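Local coordinates for oligopeptide-binding protein oppA (Lactococcus lactis, PDB 3DRF) that binds oligopeptides in a voluminous cavity as the receptor of the OppABCDF ABC transporter, which takes them up into the cell, at residues 549-557 against 562-570; 46-54 against 208-218. All blocks are in the same frame, centred on the assembly; numbering follows the deposited sequence.

How the contacts relate
Contact 2 comes first along the chain, tying 46-54 to 208-218 across some 150 intervening residues; contact 1 follows much later, within the C-terminal end. Their centres are 27 Å apart and their nearest atoms about 10 Å. What relates them is the five-stranded mixed sheet. Segment 46-54 follows its strand 34-40 and segment 208-218 leads into its strand 224-230, while Arg-551 of contact 1 reaches it by a salt bridge to Asp-273, just before strand 274-276, and a weak bond to Asn-34 O. Segment 549-557 also runs on from strand 536-549 of the eight-stranded sheet. In this closed, venus fly-trap receptor, the C-terminal end and the loops of contact 2 thus come to one sheet.

Contact 1 (549-557 against 562-570); sequences NKRVVGMTL and MNTWSEIGV
With CG1 anti to the carbonyl carbon (chi1 -70°) and the chain extended beyond it, Ile-568 sends CD1 along Met-555 and its other branch, CG2, to Val-552. Met-555 bends at chi2 (61°), which lays its sulfur beside that chain: SD is 3.9 Å from Ile-568 CD1, the two side chains abreast with their ends in one direction. On the other branch Ile-568 CG2 meets Val-552 CG1 at 3.8 Å. The backbones are pinned here by a single antiparallel bridge, a hydrogen-bonded pair: Val-553 N donates to Gly-569 O at 2.9 Å, and Gly-569 N returns a bond to Val-553 O at 3.0 Å. Val-553 O also takes a CA-H contact from Ile-568 CA at 3.3 Å. Gly-554 turns the chain with a positive phi (94°); a CB there would run into Glu-567 O and its own preceding carbonyl, a place that only glycine tolerates comfortably. Beyond this turn, water replaces direct polar bonds. One water donates both to Gly-554 O and to Glu-567 OE1, at 2.6 Å from the latter. A second links Thr-556 O to Thr-564 OG1, beside the place where Thr-556 CG2 reaches that same OG1 at 3.5 Å. The contact lies at the surface, where the chain leaves strand 536-549 and comes back through helix 564-567. Arg-551 reaches past it to a salt bridge with Asp-273, Ser-566 OG of the helix is hydrogen-bonded to Glu-246 O, and Met-555 packs on Leu-295 of strand 292-307 and Val-548 of strand 536-549.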
ATOM      1  N   ASN A 549       3.563   1.658 -26.228  1.00 12.03           N
ATOM      2  CA  ASN A 549       3.757   2.007 -27.657  1.00 13.41           C
ATOM      3  C   ASN A 549       4.468   0.848 -28.330  1.00 13.80           C
ATOM      4  O   ASN A 549       5.346   0.257 -27.800  1.00 13.34           O
ATOM      5  CB  ASN A 549       4.582   3.306 -27.760  1.00 14.14           C
ATOM      6  CG  ASN A 549       4.771   3.781 -29.181  1.00 16.33           C
ATOM      7  OD1 ASN A 549       5.413   3.155 -29.973  1.00 17.55           O
ATOM      8  ND2 ASN A 549       4.241   4.930 -29.448  1.00 20.49           N
ATOM      9  N   LYS A 550       4.038   0.536 -29.547  1.00 14.56           N
ATOM     10  CA  LYS A 550       4.651  -0.572 -30.298  1.00 16.20           C
ATOM     11  C   LYS A 550       6.155  -0.443 -30.610  1.00 16.43           C
ATOM     12  O   LYS A 550       6.758  -1.396 -30.878  1.00 17.34           O
ATOM     13  CB  LYS A 550       3.818  -0.941 -31.558  1.00 16.91           C
ATOM     14  CG  LYS A 550       2.477  -1.476 -31.176  1.00 19.43           C
ATOM     15  CD  LYS A 550       1.699  -1.973 -32.380  1.00 22.71           C
ATOM     16  CE  LYS A 550       0.268  -2.191 -32.070  1.00 24.38           C
ATOM     17  NZ  LYS A 550      -0.577  -2.470 -33.322  1.00 26.39           N
ATOM     18  N   ARG A 551       6.701   0.744 -30.473  1.00 16.60           N
ATOM     19  CA  ARG A 551       8.122   0.923 -30.670  1.00 17.14           C
ATOM     20  C   ARG A 551       8.959   0.328 -29.499  1.00 17.15           C
ATOM     21  O   ARG A 551      10.115   0.051 -29.648  1.00 17.72           O
ATOM     22  CB  ARG A 551       8.479   2.395 -30.898  1.00 17.34           C
ATOM     23  CG  ARG A 551       8.613   3.205 -29.581  1.00 17.89           C
ATOM     24  CD  ARG A 551       9.055   4.601 -29.865  1.00 19.18           C
ATOM     25  NE  ARG A 551       9.430   5.349 -28.666  1.00 19.23           N
ATOM     26  CZ  ARG A 551      10.616   5.897 -28.448  1.00 21.01           C
ATOM     27  NH1 ARG A 551      11.601   5.740 -29.289  1.00 22.41           N
ATOM     28  NH2 ARG A 551      10.831   6.545 -27.326  1.00 20.88           N
ATOM     29  N   VAL A 552       8.305   0.109 -28.350  1.00 16.47           N
ATOM     30  CA  VAL A 552       8.985  -0.387 -27.149  1.00 16.23           C
ATOM     31  C   VAL A 552       9.104  -1.900 -27.123  1.00 16.27           C
ATOM     32  O   VAL A 552       8.130  -2.578 -27.324  1.00 16.74           O
ATOM     33  CB  VAL A 552       8.230   0.060 -25.841  1.00 16.11           C
ATOM     34  CG1 VAL A 552       9.033  -0.374 -24.614  1.00 15.84           C
ATOM     35  CG2 VAL A 552       8.016   1.571 -25.812  1.00 15.97           C
ATOM     36  N   VAL A 553      10.270  -2.416 -26.831  1.00 16.19           N
ATOM     37  CA  VAL A 553      10.455  -3.822 -26.696  1.00 17.15           C
ATOM     38  C   VAL A 553      10.937  -4.089 -25.268  1.00 16.86           C
ATOM     39  O   VAL A 553      11.642  -3.333 -24.728  1.00 17.13           O
ATOM     40  CB  VAL A 553      11.491  -4.383 -27.723  1.00 17.71           C
ATOM     41  CG1 VAL A 553      10.992  -4.256 -29.171  1.00 19.20           C
ATOM     42  CG2 VAL A 553      12.796  -3.683 -27.599  1.00 19.16           C
ATOM     43  N   GLY A 554      10.511  -5.191 -24.691  1.00 16.65           N
ATOM     44  CA  GLY A 554      10.995  -5.603 -23.378  1.00 15.94           C
ATOM     45  C   GLY A 554      10.154  -5.173 -22.176  1.00 15.54           C
ATOM     46  O   GLY A 554      10.525  -5.462 -21.087  1.00 16.05           O
ATOM     47  N   MET A 555       9.076  -4.459 -22.380  1.00 14.84           N
ATOM     48  CA  MET A 555       8.209  -4.106 -21.267  1.00 14.59           C
ATOM     49  C   MET A 555       7.300  -5.314 -20.918  1.00 14.51           C
ATOM     50  O   MET A 555       6.943  -6.066 -21.782  1.00 14.87           O
ATOM     51  CB  MET A 555       7.381  -2.875 -21.574  1.00 14.83           C
ATOM     52  CG  MET A 555       6.392  -2.476 -20.498  1.00 14.81           C
ATOM     53  SD  MET A 555       7.127  -2.045 -18.870  1.00 15.59           S
ATOM     54  CE  MET A 555       5.691  -2.002 -17.821  1.00 16.36           C
ATOM     55  N   THR A 556       6.982  -5.452 -19.629  1.00 13.86           N
ATOM     56  CA  THR A 556       6.190  -6.617 -19.204  1.00 13.79           C
ATOM     57  C   THR A 556       5.455  -6.292 -17.937  1.00 13.40           C
ATOM     58  O   THR A 556       5.865  -5.463 -17.184  1.00 13.97           O
ATOM     59  CB  THR A 556       7.114  -7.841 -18.979  1.00 14.23           C
ATOM     60  OG1 THR A 556       6.332  -9.003 -18.788  1.00 15.33           O
ATOM     61  CG2 THR A 556       8.015  -7.663 -17.732  1.00 16.54           C
ATOM     62  N   LEU A 557       4.357  -6.989 -17.717  1.00 12.45           N
ATOM     63  CA  LEU A 557       3.647  -6.972 -16.436  1.00 12.79           C
ATOM     64  C   LEU A 557       3.691  -8.352 -15.747  1.00 13.13           C
ATOM     65  O   LEU A 557       2.949  -8.631 -14.842  1.00 13.00           O
ATOM     66  CB  LEU A 557       2.211  -6.446 -16.568  1.00 12.54           C
ATOM     67  CG  LEU A 557       2.008  -4.957 -16.856  1.00 12.66           C
ATOM     68  CD1 LEU A 557       0.511  -4.642 -16.824  1.00 11.84           C
ATOM     69  CD2 LEU A 557       2.748  -4.061 -15.784  1.00 14.56           C
ATOM     70  N   MET A 562      12.731  -9.673 -13.246  1.00 11.56           N
ATOM     71  CA  MET A 562      13.641  -8.944 -12.330  1.00 11.66           C
ATOM     72  C   MET A 562      14.526  -7.861 -12.974  1.00 12.27           C
ATOM     73  O   MET A 562      15.153  -7.138 -12.303  1.00 12.68           O
ATOM     74  CB  MET A 562      14.555  -9.928 -11.568  1.00 11.29           C
ATOM     75  CG  MET A 562      13.803 -10.920 -10.674  1.00 11.15           C
ATOM     76  SD  MET A 562      13.020 -10.004  -9.296  1.00 12.12           S
ATOM     77  CE  MET A 562      11.250 -10.313  -9.644  1.00 12.89           C
ATOM     78  N   ASN A 563      14.542  -7.802 -14.288  1.00 12.12           N
ATOM     79  CA  ASN A 563      15.470  -6.925 -15.020  1.00 12.48           C
ATOM     80  C   ASN A 563      14.818  -6.098 -16.089  1.00 12.29           C
ATOM     81  O   ASN A 563      15.445  -5.719 -17.034  1.00 12.17           O
ATOM     82  CB  ASN A 563      16.541  -7.767 -15.658  1.00 12.99           C
ATOM     83  CG  ASN A 563      17.649  -8.032 -14.749  1.00 14.74           C
ATOM     84  OD1 ASN A 563      18.316  -7.134 -14.312  1.00 18.41           O
ATOM     85  ND2 ASN A 563      17.850  -9.272 -14.447  1.00 17.52           N
ATOM     86  N   THR A 564      13.548  -5.834 -15.920  1.00 12.36           N
ATOM     87  CA  THR A 564      12.801  -5.068 -16.911  1.00 12.86           C
ATOM     88  C   THR A 564      13.506  -3.753 -17.313  1.00 12.28           C
ATOM     89  O   THR A 564      13.579  -3.457 -18.447  1.00 12.02           O
ATOM     90  CB  THR A 564      11.396  -4.796 -16.435  1.00 13.35           C
ATOM     91  OG1 THR A 564      10.764  -6.059 -16.188  1.00 15.50           O
ATOM     92  CG2 THR A 564      10.580  -4.108 -17.538  1.00 14.92           C
ATOM     93  N   TRP A 565      13.946  -2.951 -16.356  1.00 11.52           N
ATOM     94  CA  TRP A 565      14.533  -1.640 -16.706  1.00 11.32           C
ATOM     95  C   TRP A 565      15.844  -1.748 -17.488  1.00 11.46           C
ATOM     96  O   TRP A 565      16.189  -0.881 -18.181  1.00 12.21           O
ATOM     97  CB  TRP A 565      14.721  -0.761 -15.447  1.00 11.35           C
ATOM     98  CG  TRP A 565      13.366  -0.434 -14.838  1.00 10.92           C
ATOM     99  CD1 TRP A 565      12.868  -0.874 -13.634  1.00 11.85           C
ATOM    100  CD2 TRP A 565      12.326   0.317 -15.439  1.00 10.21           C
ATOM    101  NE1 TRP A 565      11.631  -0.399 -13.449  1.00 12.88           N
ATOM    102  CE2 TRP A 565      11.239   0.313 -14.546  1.00 12.03           C
ATOM    103  CE3 TRP A 565      12.204   1.033 -16.639  1.00 11.35           C
ATOM    104  CZ2 TRP A 565      10.066   0.982 -14.825  1.00 12.98           C
ATOM    105  CZ3 TRP A 565      11.042   1.699 -16.898  1.00 11.75           C
ATOM    106  CH2 TRP A 565       9.999   1.687 -15.994  1.00 12.42           C
ATOM    107  N   SER A 566      16.555  -2.841 -17.350  1.00 12.26           N
ATOM    108  CA  SER A 566      17.741  -3.109 -18.173  1.00 12.76           C
ATOM    109  C   SER A 566      17.430  -3.742 -19.522  1.00 13.76           C
ATOM    110  O   SER A 566      18.252  -3.682 -20.423  1.00 14.29           O
ATOM    111  CB  SER A 566      18.711  -4.005 -17.420  1.00 13.08           C
ATOM    112  OG  SER A 566      19.225  -3.331 -16.300  1.00 13.99           O
ATOM    113  N   GLU A 567      16.272  -4.360 -19.640  1.00 14.85           N
ATOM    114  CA  GLU A 567      15.850  -5.037 -20.867  1.00 16.09           C
ATOM    115  C   GLU A 567      15.066  -4.173 -21.835  1.00 15.91           C
ATOM    116  O   GLU A 567      15.067  -4.452 -22.994  1.00 17.09           O
ATOM    117  CB  GLU A 567      15.046  -6.304 -20.544  1.00 16.81           C
ATOM    118  CG  GLU A 567      15.890  -7.391 -19.949  1.00 19.74           C
ATOM    119  CD  GLU A 567      15.077  -8.481 -19.284  1.00 22.85           C
ATOM    120  OE1 GLU A 567      13.859  -8.262 -19.117  1.00 25.58           O
ATOM    121  OE2 GLU A 567      15.697  -9.496 -18.875  1.00 25.24           O
ATOM    122  N   ILE A 568      14.393  -3.145 -21.362  1.00 15.03           N
ATOM    123  CA  ILE A 568      13.579  -2.343 -22.237  1.00 15.73           C
ATOM    124  C   ILE A 568      14.483  -1.561 -23.204  1.00 16.07           C
ATOM    125  O   ILE A 568      15.515  -1.032 -22.862  1.00 15.65           O
ATOM    126  CB  ILE A 568      12.683  -1.370 -21.470  1.00 15.99           C
ATOM    127  CG1 ILE A 568      11.566  -2.068 -20.709  1.00 17.14           C
ATOM    128  CG2 ILE A 568      12.090  -0.333 -22.430  1.00 17.46           C
ATOM    129  CD1 ILE A 568      10.871  -1.143 -19.725  1.00 18.71           C
ATOM    130  N   GLY A 569      14.009  -1.507 -24.429  1.00 16.45           N
ATOM    131  CA  GLY A 569      14.624  -0.739 -25.477  1.00 16.78           C
ATOM    132  C   GLY A 569      13.604  -0.284 -26.477  1.00 17.30           C
ATOM    133  O   GLY A 569      12.423  -0.509 -26.300  1.00 17.51           O
ATOM    134  N   VAL A 570      14.052   0.532 -27.429  0.50 17.63           N
ATOM    135  CA  VAL A 570      13.192   1.005 -28.502  0.50 17.88           C
ATOM    136  C   VAL A 570      13.596   0.336 -29.810  0.50 17.93           C
ATOM    137  O   VAL A 570      12.753   0.026 -30.651  0.50 18.13           O
ATOM    138  CB  VAL A 570      13.300   2.518 -28.672  0.50 17.89           C
ATOM    139  CG1 VAL A 570      12.719   3.236 -27.459  0.50 17.98           C
ATOM    140  CG2 VAL A 570      14.743   2.916 -28.900  0.50 17.27           C
TER
HETATM  141  O   HOH W   1      11.710  -8.037 -20.617  1.00 22.27           O
HETATM  142  O   HOH W   2       8.068  -5.529 -15.138  1.00 25.52           O

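Contact 2 (46-54 against 208-218); sequences KAQWLSGLS and LASSPKTTTKP
Two loops flanking the five-stranded mixed sheet meet here, and the 3-10 segment 212-214, entered through an ST turn at Ser-211, presents Thr-214 to Gln-48 and Trp-49. Pro-218 lies over one face of the indole: its CG sits 3.4 Å from the centroid of the five-membered ring of Trp-49, only 8° off the normal, a CH-pi contact. At the ring edge, Trp-49 NE1 donates to Thr-215 O at 2.9 Å, in the ring plane but rather bent (132°). The backbone adds Trp-49 N to Thr-214 O at 3.0 Å. An alanine in place of Trp-49 is likely to leave Thr-215 O without its indole donor and Pro-218 facing a gap. Gln-48, bent at chi2 (42°), swings its amide across to Thr-214, where NE2 donates to OG1 at 3.0 Å. Next to this polar pair, Leu-50 CD1 packs on Thr-214 CG2 at 3.6 Å and on Leu-208 CD2 at 3.7 Å, while Leu-53 CD1 touches Ala-209. Around the indole, Phe-59 adds an edge-to-face contact and Ile-235 and Tyr-237 of strand 234-239 also pack on it. Thr-214 OG1 in turn donates a hydrogen bond to Leu-208 O, and Gln-48 OE1 accepts from Leu-50 N on an in-plane lone pair; the run of bonds from Leu-50 N through Gln-48 and Thr-214 to Leu-208 O thus has one direction, which fixes both the hydroxyl and the flip of the buried amide.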
ATOM      1  N   LYS A  46       5.024  13.127  -4.871  1.00  9.81           N
ATOM      2  CA  LYS A  46       5.705  13.345  -3.579  1.00 10.16           C
ATOM      3  C   LYS A  46       6.981  12.518  -3.625  1.00  8.96           C
ATOM      4  O   LYS A  46       7.015  11.376  -3.267  1.00  8.84           O
ATOM      5  CB  LYS A  46       4.823  12.910  -2.410  1.00 11.73           C
ATOM      6  CG  LYS A  46       3.661  13.797  -2.209  1.00 14.92           C
ATOM      7  CD  LYS A  46       2.844  13.295  -1.052  1.00 18.87           C
ATOM      8  CE  LYS A  46       3.666  13.086   0.284  1.00 20.92           C
ATOM      9  NZ  LYS A  46       4.190  14.312   0.756  1.00 23.62           N
ATOM     10  N   ALA A  47       8.043  13.133  -4.114  1.00  8.63           N
ATOM     11  CA  ALA A  47       9.353  12.448  -4.182  1.00  8.42           C
ATOM     12  C   ALA A  47       9.862  12.141  -2.767  1.00  8.18           C
ATOM     13  O   ALA A  47      10.002  12.985  -1.996  1.00  9.13           O
ATOM     14  CB  ALA A  47      10.406  13.280  -4.905  1.00  9.49           C
ATOM     15  N   GLN A  48      10.054  10.864  -2.516  1.00  7.27           N
ATOM     16  CA  GLN A  48      10.656  10.372  -1.233  1.00  7.09           C
ATOM     17  C   GLN A  48      11.339   9.054  -1.541  1.00  6.76           C
ATOM     18  O   GLN A  48      10.707   8.065  -1.791  1.00  8.17           O
ATOM     19  CB  GLN A  48       9.579  10.193  -0.144  1.00  6.67           C
ATOM     20  CG  GLN A  48      10.179   9.671   1.209  1.00  6.55           C
ATOM     21  CD  GLN A  48      11.509  10.376   1.551  1.00  5.79           C
ATOM     22  OE1 GLN A  48      12.530   9.796   1.529  1.00  6.32           O
ATOM     23  NE2 GLN A  48      11.418  11.643   1.905  1.00  7.09           N
ATOM     24  N   TRP A  49      12.665   9.087  -1.548  1.00  6.02           N
ATOM     25  CA  TRP A  49      13.436   7.930  -2.020  1.00  5.87           C
ATOM     26  C   TRP A  49      13.686   6.876  -0.953  1.00  5.60           C
ATOM     27  O   TRP A  49      14.119   5.800  -1.239  1.00  5.94           O
ATOM     28  CB  TRP A  49      14.780   8.439  -2.649  1.00  5.98           C
ATOM     29  CG  TRP A  49      14.507   9.248  -3.957  1.00  6.06           C
ATOM     30  CD1 TRP A  49      14.271  10.567  -4.048  1.00  6.80           C
ATOM     31  CD2 TRP A  49      14.388   8.708  -5.279  1.00  5.95           C
ATOM     32  NE1 TRP A  49      14.040  10.897  -5.366  1.00  6.61           N
ATOM     33  CE2 TRP A  49      14.118   9.776  -6.139  1.00  6.59           C
ATOM     34  CE3 TRP A  49      14.514   7.406  -5.828  1.00  6.66           C
ATOM     35  CZ2 TRP A  49      13.971   9.612  -7.537  1.00  6.81           C
ATOM     36  CZ3 TRP A  49      14.329   7.245  -7.205  1.00  6.87           C
ATOM     37  CH2 TRP A  49      14.057   8.358  -8.043  1.00  7.52           C
ATOM     38  N   LEU A  50      13.357   7.228   0.285  1.00  5.74           N
ATOM     39  CA  LEU A  50      13.460   6.265   1.420  1.00  5.64           C
ATOM     40  C   LEU A  50      12.116   5.588   1.641  1.00  5.65           C
ATOM     41  O   LEU A  50      11.145   6.205   1.896  1.00  5.84           O
ATOM     42  CB  LEU A  50      13.878   6.983   2.729  1.00  5.98           C
ATOM     43  CG  LEU A  50      15.226   7.740   2.727  1.00  6.85           C
ATOM     44  CD1 LEU A  50      15.510   8.260   4.133  1.00  7.77           C
ATOM     45  CD2 LEU A  50      16.413   6.825   2.230  1.00  9.42           C
ATOM     46  N   SER A  51      12.156   4.258   1.444  0.50  5.52           N
ATOM     47  CA  SER A  51      10.933   3.453   1.577  0.50  6.04           C
ATOM     48  C   SER A  51      10.204   3.721   2.883  0.50  6.06           C
ATOM     49  O   SER A  51       8.984   3.894   2.898  0.50  6.01           O
ATOM     50  CB  SER A  51      11.270   1.965   1.457  0.50  6.13           C
ATOM     51  OG  SER A  51      10.120   1.147   1.462  0.60  6.73           O
ATOM     52  N   GLY A  52      10.933   3.790   3.986  1.00  6.00           N
ATOM     53  CA  GLY A  52      10.321   3.901   5.297  1.00  6.40           C
ATOM     54  C   GLY A  52       9.513   5.174   5.454  1.00  5.74           C
ATOM     55  O   GLY A  52       8.593   5.240   6.270  1.00  6.76           O
ATOM     56  N   LEU A  53       9.849   6.229   4.713  1.00  6.05           N
ATOM     57  CA  LEU A  53       9.180   7.526   4.861  1.00  6.52           C
ATOM     58  C   LEU A  53       8.134   7.815   3.751  1.00  6.85           C
ATOM     59  O   LEU A  53       7.572   8.862   3.717  1.00  8.12           O
ATOM     60  CB  LEU A  53      10.240   8.647   4.808  1.00  6.98           C
ATOM     61  CG  LEU A  53      11.403   8.495   5.851  1.00  7.19           C
ATOM     62  CD1 LEU A  53      12.312   9.761   5.846  1.00  8.89           C
ATOM     63  CD2 LEU A  53      10.876   8.252   7.303  1.00  9.35           C
ATOM     64  N   SER A  54       7.961   6.886   2.826  1.00  6.92           N
ATOM     65  CA  SER A  54       7.074   7.067   1.665  1.00  6.80           C
ATOM     66  C   SER A  54       5.869   6.151   1.820  1.00  7.01           C
ATOM     67  O   SER A  54       6.035   5.006   1.985  1.00  8.28           O
ATOM     68  CB  SER A  54       7.883   6.665   0.422  1.00  7.70           C
ATOM     69  OG  SER A  54       7.054   6.681  -0.751  1.00  8.57           O
ATOM     70  N   LEU A 208      14.649  14.997   7.802  1.00  6.57           N
ATOM     71  CA  LEU A 208      15.083  14.046   6.761  1.00  6.38           C
ATOM     72  C   LEU A 208      14.114  13.890   5.592  1.00  6.76           C
ATOM     73  O   LEU A 208      14.525  13.884   4.496  1.00  6.60           O
ATOM     74  CB  LEU A 208      15.416  12.672   7.381  1.00  6.65           C
ATOM     75  CG  LEU A 208      16.030  11.651   6.381  1.00  7.02           C
ATOM     76  CD1 LEU A 208      17.376  12.152   5.799  1.00  7.74           C
ATOM     77  CD2 LEU A 208      16.223  10.279   7.095  1.00  7.65           C
ATOM     78  N   ALA A 209      12.831  13.844   5.882  1.00  6.69           N
ATOM     79  CA  ALA A 209      11.818  13.649   4.817  1.00  7.36           C
ATOM     80  C   ALA A 209      11.770  14.826   3.857  1.00  7.69           C
ATOM     81  O   ALA A 209      11.406  14.645   2.718  1.00  8.30           O
ATOM     82  CB  ALA A 209      10.435  13.437   5.457  1.00  7.74           C
ATOM     83  N   SER A 210      12.056  16.026   4.360  0.50  7.78           N
ATOM     84  CA  SER A 210      12.009  17.232   3.518  0.50  7.83           C
ATOM     85  C   SER A 210      13.386  17.677   3.014  0.50  7.88           C
ATOM     86  O   SER A 210      13.506  18.721   2.366  0.50  8.34           O
ATOM     87  CB  SER A 210      11.355  18.385   4.281  0.50  8.31           C
ATOM     88  OG  SER A 210      12.119  18.735   5.420  0.50  7.76           O
ATOM     89  N   SER A 211      14.413  16.913   3.326  1.00  7.72           N
ATOM     90  CA  SER A 211      15.752  17.256   2.855  1.00  7.55           C
ATOM     91  C   SER A 211      15.883  17.025   1.320  1.00  7.71           C
ATOM     92  O   SER A 211      15.356  16.076   0.811  1.00  7.25           O
ATOM     93  CB  SER A 211      16.803  16.361   3.580  1.00  7.81           C
ATOM     94  OG  SER A 211      18.128  16.528   3.007  1.00  7.91           O
ATOM     95  N   PRO A 212      16.671  17.853   0.623  1.00  7.98           N
ATOM     96  CA  PRO A 212      16.973  17.553  -0.785  1.00  8.52           C
ATOM     97  C   PRO A 212      17.582  16.139  -0.918  1.00  7.86           C
ATOM     98  O   PRO A 212      17.375  15.480  -1.868  1.00  7.83           O
ATOM     99  CB  PRO A 212      18.023  18.621  -1.151  1.00  8.81           C
ATOM    100  CG  PRO A 212      17.677  19.811  -0.261  1.00 10.16           C
ATOM    101  CD  PRO A 212      17.252  19.155   1.054  1.00  8.71           C
ATOM    102  N   LYS A 213      18.276  15.668   0.115  1.00  7.10           N
ATOM    103  CA  LYS A 213      18.978  14.396   0.011  1.00  7.45           C
ATOM    104  C   LYS A 213      18.051  13.161  -0.022  1.00  6.84           C
ATOM    105  O   LYS A 213      18.487  12.105  -0.297  1.00  7.37           O
ATOM    106  CB  LYS A 213      19.960  14.281   1.186  1.00  7.83           C
ATOM    107  CG  LYS A 213      21.204  15.231   1.055  1.00  9.66           C
ATOM    108  CD  LYS A 213      22.277  14.937   2.149  1.00 11.57           C
ATOM    109  CE  LYS A 213      23.502  15.650   1.795  1.00 14.15           C
ATOM    110  NZ  LYS A 213      24.506  15.130   2.794  1.00 14.27           N
ATOM    111  N   THR A 214      16.762  13.335   0.251  1.00  6.38           N
ATOM    112  CA  THR A 214      15.795  12.213   0.112  1.00  6.28           C
ATOM    113  C   THR A 214      14.696  12.520  -0.893  1.00  6.63           C
ATOM    114  O   THR A 214      13.791  11.781  -1.006  1.00  6.92           O
ATOM    115  CB  THR A 214      15.112  11.844   1.474  1.00  6.52           C
ATOM    116  OG1 THR A 214      14.200  12.892   1.859  1.00  6.85           O
ATOM    117  CG2 THR A 214      16.183  11.498   2.596  1.00  6.64           C
ATOM    118  N   THR A 215      14.815  13.629  -1.609  1.00  7.13           N
ATOM    119  CA  THR A 215      13.709  14.142  -2.492  1.00  7.72           C
ATOM    120  C   THR A 215      14.244  14.459  -3.899  1.00  7.83           C
ATOM    121  O   THR A 215      13.987  13.740  -4.808  1.00  8.84           O
ATOM    122  CB  THR A 215      12.996  15.357  -1.833  1.00  7.67           C
ATOM    123  OG1 THR A 215      13.963  16.385  -1.557  1.00  7.74           O
ATOM    124  CG2 THR A 215      12.365  14.957  -0.468  1.00  8.52           C
ATOM    125  N   THR A 216      15.015  15.527  -4.029  1.00  8.20           N
ATOM    126  CA  THR A 216      15.533  15.991  -5.340  1.00  9.40           C
ATOM    127  C   THR A 216      16.925  15.513  -5.648  1.00  9.31           C
ATOM    128  O   THR A 216      17.272  15.439  -6.786  1.00 10.16           O
ATOM    129  CB  THR A 216      15.514  17.518  -5.394  1.00  9.91           C
ATOM    130  OG1 THR A 216      16.131  18.003  -4.210  1.00 10.92           O
ATOM    131  CG2 THR A 216      14.039  18.045  -5.476  1.00 11.32           C
ATOM    132  N   LYS A 217      17.669  15.112  -4.642  1.00  9.11           N
ATOM    133  CA  LYS A 217      19.110  14.830  -4.777  1.00  9.58           C
ATOM    134  C   LYS A 217      19.515  13.595  -3.942  1.00  8.03           C
ATOM    135  O   LYS A 217      20.341  13.681  -3.121  1.00  8.16           O
ATOM    136  CB  LYS A 217      19.969  16.057  -4.298  1.00 11.27           C
ATOM    137  CG  LYS A 217      19.857  17.335  -5.217  1.00 15.39           C
ATOM    138  CD  LYS A 217      20.894  18.425  -4.817  1.00 20.95           C
ATOM    139  CE  LYS A 217      20.739  19.179  -3.417  1.00 24.35           C
ATOM    140  NZ  LYS A 217      21.663  20.349  -3.002  1.00 27.16           N
ATOM    141  N   PRO A 218      18.836  12.459  -4.204  1.00  7.51           N
ATOM    142  CA  PRO A 218      19.135  11.238  -3.447  1.00  7.31           C
ATOM    143  C   PRO A 218      20.335  10.463  -3.976  1.00  7.46           C
ATOM    144  O   PRO A 218      20.768  10.767  -5.033  1.00  8.07           O
ATOM    145  CB  PRO A 218      17.845  10.416  -3.660  1.00  7.03           C
ATOM    146  CG  PRO A 218      17.503  10.720  -5.153  1.00  7.42           C
ATOM    147  CD  PRO A 218      17.845  12.212  -5.288  1.00  7.89           C
TER